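Local atomic coordinates of toll-like receptor 6, Variable lymphocyte receptor B (Mus musculus, PDB entry 3A79), a protein that probably senses bacterial diacylated lipopeptides together with TLR2, its leucine-rich-repeat ectodomain here being completed by an engineered fusion to a hagfish variable lymphocyte receptor. Residues Asp494-His505 with Trp522-Ser533. Numbering follows the deposited sequence.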
ATOM      1  N   ASP B 494       7.207  31.603 -14.982  1.00115.54           N
ATOM      2  CA  ASP B 494       7.018  32.696 -15.929  1.00129.63           C
ATOM      3  C   ASP B 494       5.843  32.383 -16.845  1.00127.33           C
ATOM      4  O   ASP B 494       4.937  33.204 -17.010  1.00126.45           O
ATOM      5  CB  ASP B 494       8.273  32.921 -16.787  1.00135.93           C
ATOM      6  CG  ASP B 494       9.539  33.068 -15.962  1.00129.18           C
ATOM      7  OD1 ASP B 494       9.444  33.392 -14.757  1.00129.54           O
ATOM      8  OD2 ASP B 494      10.633  32.859 -16.531  1.00120.03           O
ATOM      9  N   ARG B 495       5.869  31.191 -17.441  1.00125.11           N
ATOM     10  CA  ARG B 495       4.850  30.798 -18.413  1.00127.93           C
ATOM     11  C   ARG B 495       3.551  30.330 -17.737  1.00121.72           C
ATOM     12  O   ARG B 495       2.515  30.178 -18.395  1.00120.36           O
ATOM     13  CB  ARG B 495       5.392  29.729 -19.374  1.00125.48           C
ATOM     14  CG  ARG B 495       4.938  29.901 -20.832  1.00123.11           C
ATOM     15  CD  ARG B 495       5.705  31.029 -21.521  1.00125.83           C
ATOM     16  NE  ARG B 495       5.107  31.453 -22.788  1.00130.25           N
ATOM     17  CZ  ARG B 495       5.594  32.432 -23.552  1.00134.09           C
ATOM     18  NH1 ARG B 495       6.694  33.083 -23.181  1.00135.70           N
ATOM     19  NH2 ARG B 495       4.988  32.760 -24.690  1.00127.55           N
ATOM     20  N   LEU B 496       3.607  30.114 -16.425  1.00111.58           N
ATOM     21  CA  LEU B 496       2.414  29.767 -15.659  1.00103.55           C
ATOM     22  C   LEU B 496       1.508  30.984 -15.485  1.00 99.48           C
ATOM     23  O   LEU B 496       1.038  31.254 -14.381  1.00 95.27           O
ATOM     24  CB  LEU B 496       2.793  29.202 -14.283  1.00101.89           C
ATOM     25  CG  LEU B 496       3.567  27.878 -14.177  1.00 97.77           C
ATOM     26  CD1 LEU B 496       3.304  27.240 -12.822  1.00 92.58           C
ATOM     27  CD2 LEU B 496       3.228  26.887 -15.292  1.00 92.05           C
ATOM     28  N   THR B 497       1.259  31.697 -16.584  1.00103.77           N
ATOM     29  CA  THR B 497       0.544  32.982 -16.584  1.00115.55           C
ATOM     30  C   THR B 497      -0.782  33.013 -15.813  1.00116.97           C
ATOM     31  O   THR B 497      -1.250  34.084 -15.402  1.00106.78           O
ATOM     32  CB  THR B 497       0.266  33.463 -18.029  1.00127.10           C
ATOM     33  OG1 THR B 497      -0.400  32.427 -18.766  1.00124.78           O
ATOM     34  CG2 THR B 497       1.569  33.837 -18.737  1.00131.90           C
ATOM     35  N   SER B 498      -1.382  31.841 -15.625  1.00123.30           N
ATOM     36  CA  SER B 498      -2.706  31.731 -15.018  1.00112.57           C
ATOM     37  C   SER B 498      -2.604  31.386 -13.529  1.00 99.66           C
ATOM     38  O   SER B 498      -3.595  31.416 -12.800  1.00 97.71           O
ATOM     39  CB  SER B 498      -3.540  30.689 -15.773  1.00108.58           C
ATOM     40  OG  SER B 498      -4.911  31.049 -15.799  1.00114.00           O
ATOM     41  N   LEU B 499      -1.393  31.069 -13.088  1.00 97.08           N
ATOM     42  CA  LEU B 499      -1.107  30.786 -11.682  1.00105.61           C
ATOM     43  C   LEU B 499      -1.621  31.892 -10.750  1.00117.34           C
ATOM     44  O   LEU B 499      -1.573  33.070 -11.099  1.00132.31           O
ATOM     45  CB  LEU B 499       0.402  30.602 -11.507  1.00100.24           C
ATOM     46  CG  LEU B 499       0.947  30.129 -10.164  1.00 98.03           C
ATOM     47  CD1 LEU B 499       0.163  28.947  -9.638  1.00 89.26           C
ATOM     48  CD2 LEU B 499       2.396  29.759 -10.338  1.00104.79           C
ATOM     49  N   GLN B 500      -2.111  31.511  -9.571  1.00109.22           N
ATOM     50  CA  GLN B 500      -2.626  32.476  -8.594  1.00111.61           C
ATOM     51  C   GLN B 500      -2.448  31.978  -7.165  1.00117.21           C
ATOM     52  O   GLN B 500      -2.506  32.747  -6.201  1.00115.51           O
ATOM     53  CB  GLN B 500      -4.109  32.732  -8.827  1.00105.90           C
ATOM     54  CG  GLN B 500      -4.470  33.083 -10.241  1.00108.56           C
ATOM     55  CD  GLN B 500      -5.954  33.241 -10.393  1.00110.56           C
ATOM     56  OE1 GLN B 500      -6.673  33.351  -9.393  1.00111.57           O
ATOM     57  NE2 GLN B 500      -6.434  33.248 -11.640  1.00100.38           N
ATOM     58  N   TYR B 501      -2.271  30.671  -7.042  1.00115.84           N
ATOM     59  CA  TYR B 501      -2.052  30.044  -5.758  1.00110.60           C
ATOM     60  C   TYR B 501      -0.872  29.122  -5.931  1.00108.38           C
ATOM     61  O   TYR B 501      -0.724  28.480  -6.969  1.00106.73           O
ATOM     62  CB  TYR B 501      -3.284  29.256  -5.338  1.00114.52           C
ATOM     63  CG  TYR B 501      -4.463  30.133  -4.996  1.00132.12           C
ATOM     64  CD1 TYR B 501      -5.001  31.005  -5.934  1.00137.07           C
ATOM     65  CD2 TYR B 501      -5.040  30.090  -3.731  1.00141.53           C
ATOM     66  CE1 TYR B 501      -6.076  31.812  -5.624  1.00142.52           C
ATOM     67  CE2 TYR B 501      -6.119  30.892  -3.411  1.00143.90           C
ATOM     68  CZ  TYR B 501      -6.632  31.751  -4.363  1.00145.87           C
ATOM     69  OH  TYR B 501      -7.706  32.552  -4.048  1.00149.74           O
ATOM     70  N   ILE B 502      -0.012  29.077  -4.925  1.00101.01           N
ATOM     71  CA  ILE B 502       1.166  28.233  -4.989  1.00 84.56           C
ATOM     72  C   ILE B 502       1.689  28.007  -3.596  1.00 76.03           C
ATOM     73  O   ILE B 502       1.963  28.953  -2.869  1.00 79.19           O
ATOM     74  CB  ILE B 502       2.266  28.838  -5.888  1.00 85.24           C
ATOM     75  CG1 ILE B 502       3.499  27.938  -5.903  1.00 78.27           C
ATOM     76  CG2 ILE B 502       2.634  30.240  -5.429  1.00 92.40           C
ATOM     77  CD1 ILE B 502       4.363  28.139  -7.118  1.00 73.69           C
ATOM     78  N   TRP B 503       1.797  26.741  -3.216  1.00 80.52           N
ATOM     79  CA  TRP B 503       2.302  26.382  -1.903  1.00 97.17           C
ATOM     80  C   TRP B 503       3.757  25.948  -2.020  1.00105.81           C
ATOM     81  O   TRP B 503       4.049  24.847  -2.492  1.00109.51           O
ATOM     82  CB  TRP B 503       1.456  25.268  -1.288  1.00100.62           C
ATOM     83  CG  TRP B 503       0.150  25.736  -0.714  1.00104.36           C
ATOM     84  CD1 TRP B 503      -0.141  25.918   0.606  1.00107.92           C
ATOM     85  CD2 TRP B 503      -1.041  26.069  -1.439  1.00108.81           C
ATOM     86  NE1 TRP B 503      -1.439  26.348   0.749  1.00118.72           N
ATOM     87  CE2 TRP B 503      -2.015  26.448  -0.490  1.00115.00           C
ATOM     88  CE3 TRP B 503      -1.380  26.083  -2.798  1.00101.01           C
ATOM     89  CZ2 TRP B 503      -3.302  26.840  -0.857  1.00105.29           C
ATOM     90  CZ3 TRP B 503      -2.652  26.475  -3.159  1.00 97.79           C
ATOM     91  CH2 TRP B 503      -3.600  26.848  -2.193  1.00102.76           C
ATOM     92  N   LEU B 504       4.669  26.819  -1.596  1.00102.11           N
ATOM     93  CA  LEU B 504       6.090  26.532  -1.729  1.00 96.50           C
ATOM     94  C   LEU B 504       6.714  26.041  -0.430  1.00 94.15           C
ATOM     95  O   LEU B 504       7.839  25.532  -0.436  1.00 89.62           O
ATOM     96  CB  LEU B 504       6.841  27.750  -2.269  1.00 92.09           C
ATOM     97  CG  LEU B 504       6.758  27.943  -3.784  1.00 92.74           C
ATOM     98  CD1 LEU B 504       7.207  29.338  -4.190  1.00 89.36           C
ATOM     99  CD2 LEU B 504       7.585  26.889  -4.491  1.00 90.02           C
ATOM    100  N   HIS B 505       5.974  26.159   0.672  1.00 93.15           N
ATOM    101  CA  HIS B 505       6.525  25.872   2.002  1.00 96.46           C
ATOM    102  C   HIS B 505       7.100  24.463   2.192  1.00 97.04           C
ATOM    103  O   HIS B 505       7.086  23.644   1.279  1.00108.46           O
ATOM    104  CB  HIS B 505       5.522  26.211   3.114  1.00100.48           C
ATOM    105  CG  HIS B 505       4.333  25.303   3.172  1.00109.86           C
ATOM    106  ND1 HIS B 505       3.176  25.544   2.465  1.00116.30           N
ATOM    107  CD2 HIS B 505       4.115  24.165   3.875  1.00112.12           C
ATOM    108  CE1 HIS B 505       2.299  24.588   2.718  1.00117.36           C
ATOM    109  NE2 HIS B 505       2.844  23.740   3.571  1.00114.67           N
ATOM    110  N   TRP B 522      11.155  36.221  -7.799  1.00129.90           N
ATOM    111  CA  TRP B 522       9.800  35.757  -8.065  1.00118.14           C
ATOM    112  C   TRP B 522       8.871  35.956  -6.863  1.00109.54           C
ATOM    113  O   TRP B 522       7.912  36.718  -6.954  1.00106.42           O
ATOM    114  CB  TRP B 522       9.793  34.299  -8.541  1.00115.09           C
ATOM    115  CG  TRP B 522       8.638  33.991  -9.454  1.00113.89           C
ATOM    116  CD1 TRP B 522       8.605  34.133 -10.811  1.00112.94           C
ATOM    117  CD2 TRP B 522       7.345  33.503  -9.071  1.00116.12           C
ATOM    118  NE1 TRP B 522       7.374  33.763 -11.295  1.00116.77           N
ATOM    119  CE2 TRP B 522       6.582  33.375 -10.245  1.00118.20           C
ATOM    120  CE3 TRP B 522       6.759  33.159  -7.845  1.00109.62           C
ATOM    121  CZ2 TRP B 522       5.266  32.921 -10.230  1.00115.45           C
ATOM    122  CZ3 TRP B 522       5.459  32.712  -7.834  1.00103.92           C
ATOM    123  CH2 TRP B 522       4.726  32.595  -9.016  1.00110.06           C
ATOM    124  N   ILE B 523       9.153  35.289  -5.742  1.00111.47           N
ATOM    125  CA  ILE B 523       8.276  35.378  -4.566  1.00113.45           C
ATOM    126  C   ILE B 523       7.903  36.828  -4.268  1.00120.75           C
ATOM    127  O   ILE B 523       6.802  37.112  -3.794  1.00114.81           O
ATOM    128  CB  ILE B 523       8.917  34.794  -3.283  1.00107.78           C
ATOM    129  CG1 ILE B 523       9.589  33.446  -3.552  1.00107.02           C
ATOM    130  CG2 ILE B 523       7.864  34.671  -2.174  1.00 92.50           C
ATOM    131  CD1 ILE B 523       8.752  32.258  -3.148  1.00102.00           C
ATOM    132  N   ASN B 524       8.838  37.735  -4.543  1.00132.81           N
ATOM    133  CA  ASN B 524       8.657  39.156  -4.260  1.00132.54           C
ATOM    134  C   ASN B 524       7.759  39.844  -5.277  1.00133.04           C
ATOM    135  O   ASN B 524       6.856  40.598  -4.906  1.00128.32           O
ATOM    136  CB  ASN B 524      10.011  39.862  -4.179  1.00129.50           C
ATOM    137  CG  ASN B 524      10.770  39.530  -2.904  1.00126.02           C
ATOM    138  OD1 ASN B 524      10.173  39.322  -1.845  1.00118.52           O
ATOM    139  ND2 ASN B 524      12.094  39.489  -2.999  1.00128.43           N
ATOM    140  N   LYS B 525       8.007  39.580  -6.558  1.00136.43           N
ATOM    141  CA  LYS B 525       7.176  40.134  -7.620  1.00138.27           C
ATOM    142  C   LYS B 525       5.762  39.557  -7.546  1.00140.41           C
ATOM    143  O   LYS B 525       4.826  40.124  -8.102  1.00145.20           O
ATOM    144  CB  LYS B 525       7.788  39.872  -9.002  1.00135.07           C
ATOM    145  CG  LYS B 525       7.657  41.056  -9.956  1.00135.36           C
ATOM    146  CD  LYS B 525       7.659  40.646 -11.423  1.00128.31           C
ATOM    147  CE  LYS B 525       6.250  40.347 -11.911  1.00119.46           C
ATOM    148  NZ  LYS B 525       6.136  40.505 -13.386  1.00117.00           N
ATOM    149  N   HIS B 526       5.620  38.426  -6.858  1.00138.22           N
ATOM    150  CA  HIS B 526       4.320  37.788  -6.658  1.00133.13           C
ATOM    151  C   HIS B 526       4.148  37.421  -5.190  1.00130.30           C
ATOM    152  O   HIS B 526       4.116  36.241  -4.832  1.00114.00           O
ATOM    153  CB  HIS B 526       4.185  36.533  -7.524  1.00129.20           C
ATOM    154  CG  HIS B 526       4.585  36.739  -8.951  1.00133.92           C
ATOM    155  ND1 HIS B 526       3.902  37.584  -9.798  1.00141.59           N
ATOM    156  CD2 HIS B 526       5.596  36.212  -9.678  1.00134.10           C
ATOM    157  CE1 HIS B 526       4.480  37.572 -10.988  1.00144.69           C
ATOM    158  NE2 HIS B 526       5.510  36.746 -10.942  1.00140.72           N
ATOM    159  N   SER B 527       4.044  38.441  -4.343  1.00143.04           N
ATOM    160  CA  SER B 527       3.943  38.240  -2.901  1.00148.65           C
ATOM    161  C   SER B 527       2.594  37.639  -2.502  1.00152.85           C
ATOM    162  O   SER B 527       2.523  36.801  -1.599  1.00153.65           O
ATOM    163  CB  SER B 527       4.176  39.561  -2.157  1.00147.05           C
ATOM    164  OG  SER B 527       5.400  40.169  -2.542  1.00147.17           O
ATOM    165  N   GLY B 528       1.533  38.067  -3.181  1.00152.77           N
ATOM    166  CA  GLY B 528       0.186  37.619  -2.868  1.00143.61           C
ATOM    167  C   GLY B 528      -0.128  36.214  -3.349  1.00137.36           C
ATOM    168  O   GLY B 528      -1.047  35.575  -2.842  1.00132.22           O
ATOM    169  N   VAL B 529       0.642  35.732  -4.322  1.00139.43           N
ATOM    170  CA  VAL B 529       0.418  34.420  -4.935  1.00133.59           C
ATOM    171  C   VAL B 529       0.778  33.253  -4.006  1.00124.22           C
ATOM    172  O   VAL B 529       0.160  32.191  -4.064  1.00125.82           O
ATOM    173  CB  VAL B 529       1.188  34.289  -6.282  1.00 92.16           C
ATOM    174  CG1 VAL B 529       0.989  32.912  -6.900  1.00 90.81           C
ATOM    175  CG2 VAL B 529       0.754  35.382  -7.256  1.00 90.95           C
ATOM    176  N   VAL B 530       1.766  33.466  -3.140  1.00117.81           N
ATOM    177  CA  VAL B 530       2.275  32.417  -2.254  1.00115.08           C
ATOM    178  C   VAL B 530       1.430  32.214  -0.985  1.00120.81           C
ATOM    179  O   VAL B 530       1.278  33.131  -0.175  1.00131.06           O
ATOM    180  CB  VAL B 530       3.726  32.718  -1.832  1.00104.61           C
ATOM    181  CG1 VAL B 530       4.368  31.485  -1.193  1.00 90.45           C
ATOM    182  CG2 VAL B 530       4.530  33.205  -3.031  1.00107.95           C
ATOM    183  N   ARG B 531       0.897  31.007  -0.809  1.00109.21           N
ATOM    184  CA  ARG B 531       0.072  30.696   0.351  1.00100.38           C
ATOM    185  C   ARG B 531       0.872  29.910   1.374  1.00 98.30           C
ATOM    186  O   ARG B 531       1.937  29.386   1.058  1.00 97.22           O
ATOM    187  CB  ARG B 531      -1.161  29.889  -0.068  1.00100.15           C
ATOM    188  CG  ARG B 531      -2.159  30.647  -0.947  1.00103.97           C
ATOM    189  CD  ARG B 531      -2.400  32.053  -0.419  1.00108.78           C
ATOM    190  NE  ARG B 531      -3.683  32.615  -0.835  1.00112.37           N
ATOM    191  CZ  ARG B 531      -3.925  33.138  -2.036  1.00116.08           C
ATOM    192  NH1 ARG B 531      -2.976  33.154  -2.968  1.00108.36           N
ATOM    193  NH2 ARG B 531      -5.128  33.635  -2.312  1.00118.97           N
ATOM    194  N   ASN B 532       0.360  29.822   2.598  1.00104.48           N
ATOM    195  CA  ASN B 532       1.009  29.017   3.635  1.00115.84           C
ATOM    196  C   ASN B 532       0.289  27.692   3.937  1.00129.42           C
ATOM    197  O   ASN B 532      -0.746  27.378   3.335  1.00127.83           O
ATOM    198  CB  ASN B 532       1.234  29.831   4.924  1.00116.84           C
ATOM    199  CG  ASN B 532      -0.052  30.064   5.722  1.00111.53           C
ATOM    200  OD1 ASN B 532      -1.088  30.431   5.166  1.00116.96           O
ATOM    201  ND2 ASN B 532       0.025  29.873   7.040  1.00 96.32           N
ATOM    202  N   SER B 533       0.848  26.925   4.872  1.00133.47           N
ATOM    203  CA  SER B 533       0.299  25.623   5.262  1.00127.48           C
ATOM    204  C   SER B 533      -1.104  25.724   5.876  1.00114.49           C
ATOM    205  O   SER B 533      -1.692  24.718   6.277  1.00 99.90           O
ATOM    206  CB  SER B 533       1.255  24.921   6.237  1.00128.69           C
ATOM    207  OG  SER B 533       0.761  23.650   6.619  1.00126.76           O
TER
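R531 turns its CG anti to its own carbonyl carbon (chi1 -66°) and bends at chi2 (-44°), a path that carries its guanidinium back over Y501 while CB stays over a face of W503. The result is a cation-pi stack: CZ of R531 sits 3.8 Å from the centroid of the Y501 ring, over its face, with the two planes 21° apart. At the guanidinium's edge, NH1 of R531 gives O of Q500 a weak hydrogen bond (3.3 Å). At the other end of the side chain, CB of R531 makes a CH-pi contact with the five-membered ring of W503. A weak hydrogen bond runs from NE1 of W503, at the ring edge, to O of N532 (2.9 Å). Between the two faces the backbones pair in parallel: N of R531 gives a fairly straight bond of 3.1 Å to O of I502. I502 points to the other face, where its CG2 meets CG1 of V529 at 3.5 Å. L504 and I523 touch tip to tip. Both segments fall in the hagfish-derived part, joining its last repeat to the C-terminal capping region. The chemistry implies a two-sided seam, apolar on the I502 face and cationic-aromatic on the W503 and R531 face, where the Y501 ring and the Q500 carbonyl probably stabilise the arginine's charge.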